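Local coordinates for proximal thread matrix protein 1 (Mytilus galloprovincialis, PDB 4CN9) that probably binds collagen as a matrix protein of the mussel byssus, using two von Willebrand factor type A domains, and carries bound zinc, at residues S228-S231 and T232-K235. Sequence-based numbering, arbitrary orientation.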
loop_
_atom_site.group_PDB
_atom_site.type_symbol
_atom_site.label_atom_id
_atom_site.label_comp_id
_atom_site.label_asym_id
_atom_site.label_seq_id
_atom_site.Cartn_x
_atom_site.Cartn_y
_atom_site.Cartn_z
ATOM N N SER A 228 6.671 -10.012 -23.335
ATOM C CA SER A 228 7.949 -9.589 -23.912
ATOM C C SER A 228 8.566 -8.416 -23.166
ATOM O O SER A 228 9.779 -8.235 -23.184
ATOM C CB SER A 228 7.773 -9.206 -25.384
ATOM O OG SER A 228 7.146 -10.257 -26.103
ATOM N N GLU A 229 7.730 -7.623 -22.504
ATOM C CA GLU A 229 8.202 -6.424 -21.823
ATOM C C GLU A 229 8.360 -6.587 -20.312
ATOM O O GLU A 229 8.652 -5.619 -19.612
ATOM C CB GLU A 229 7.257 -5.268 -22.110
ATOM C CG GLU A 229 7.209 -4.882 -23.571
ATOM C CD GLU A 229 6.269 -3.729 -23.817
ATOM O OE1 GLU A 229 5.098 -3.814 -23.389
ATOM O OE2 GLU A 229 6.702 -2.729 -24.421
ATOM N N LEU A 230 8.197 -7.803 -19.808
ATOM C CA LEU A 230 8.329 -8.040 -18.377
ATOM C C LEU A 230 9.608 -7.461 -17.822
ATOM O O LEU A 230 9.621 -6.919 -16.718
ATOM C CB LEU A 230 8.304 -9.537 -18.063
ATOM C CG LEU A 230 6.943 -10.040 -17.614
ATOM C CD1 LEU A 230 6.980 -11.542 -17.508
ATOM C CD2 LEU A 230 6.515 -9.388 -16.284
ATOM N N SER A 231 10.690 -7.598 -18.580
ATOM C CA SER A 231 12.005 -7.202 -18.104
ATOM C C SER A 231 12.065 -5.711 -17.781
ATOM O O SER A 231 12.887 -5.278 -16.972
ATOM C CB SER A 231 13.078 -7.566 -19.134
ATOM O OG SER A 231 12.825 -6.920 -20.365
ATOM N N THR A 232 11.194 -4.922 -18.398
ATOM C CA THR A 232 11.190 -3.489 -18.131
ATOM C C THR A 232 10.643 -3.174 -16.733
ATOM O O THR A 232 10.697 -2.034 -16.284
ATOM C CB THR A 232 10.393 -2.701 -19.193
ATOM O OG1 THR A 232 8.998 -2.999 -19.097
ATOM C CG2 THR A 232 10.893 -3.025 -20.598
ATOM N N LEU A 233 10.134 -4.184 -16.037
ATOM C CA LEU A 233 9.565 -3.960 -14.716
ATOM C C LEU A 233 10.524 -4.385 -13.617
ATOM O O LEU A 233 10.248 -4.163 -12.440
ATOM C CB LEU A 233 8.242 -4.724 -14.552
ATOM C CG LEU A 233 7.111 -4.449 -15.549
ATOM C CD1 LEU A 233 5.908 -5.307 -15.194
ATOM C CD2 LEU A 233 6.719 -2.977 -15.590
ATOM N N LEU A 234 11.647 -4.997 -13.982
ATOM C CA LEU A 234 12.542 -5.585 -12.982
ATOM C C LEU A 234 12.969 -4.581 -11.915
ATOM O O LEU A 234 12.860 -4.849 -10.701
ATOM C CB LEU A 234 13.783 -6.207 -13.644
ATOM C CG LEU A 234 14.718 -6.978 -12.715
ATOM C CD1 LEU A 234 13.987 -8.109 -11.992
ATOM C CD2 LEU A 234 15.911 -7.538 -13.499
ATOM N N LYS A 235 13.452 -3.426 -12.352
ATOM C CA LYS A 235 13.974 -2.438 -11.405
ATOM C C LYS A 235 12.890 -1.979 -10.434
ATOM O O LYS A 235 13.129 -1.872 -9.228
ATOM C CB LYS A 235 14.574 -1.228 -12.132
ATOM C CG LYS A 235 14.910 -0.082 -11.190
ATOM C CD LYS A 235 15.721 1.014 -11.872
ATOM C CE LYS A 235 16.207 2.057 -10.866
ATOM N NZ LYS A 235 15.098 2.653 -10.065
HETATM O O HOH W 1 14.011 -2.742 -15.338
#
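Thr232 holds OG1 between its own backbone N and carbonyl carbon (chi1 68°), which sets the hydroxyl within bonding distance of the carbonyl oxygen of Glu229. The chain here is a short 3-10 segment, 228-233, that leads from strand 221-224 into helix 234-241, the last helix of the first von Willebrand factor type A domain. Thr232 OG1 donates to Glu229 O at 2.7 Å and lies in the carbonyl plane. Thr232 N donates to the same oxygen at 2.9 Å but sits above that plane. One residue thus grips Glu229 O through both its backbone and its side chain. CG2 of Thr232 also touches Glu229 O, at 3.6 Å. Two further i+3 to i backbone bonds continue the 3-10 winding. Leu233 N donates to Leu230 O at 2.9 Å, and Leu234 N donates to Ser231 O at 3.2 Å.

Leu230 and Leu233 are buried and turn to the domain core. Both pack on Ile200 of the central sheet; Leu230 also meets Phe80 of helix 73-85, and Leu233 meets Thr224. With CG beside its backbone N (chi1 -57°), Leu233 brings CD1 to 4.3 Å from CD2 of Leu230. This is a loose apolar touch. Leu234 lies against helix 73-85, on Glu83 and Leu84. Leu230 thus packs between strand 195-202 and helix 73-85. Where the 3-10 winding gives way to helix, a water molecule bridges the backbone: it donates to Ser231 O at 3.2 Å and accepts from Lys235 N at 3.1 Å.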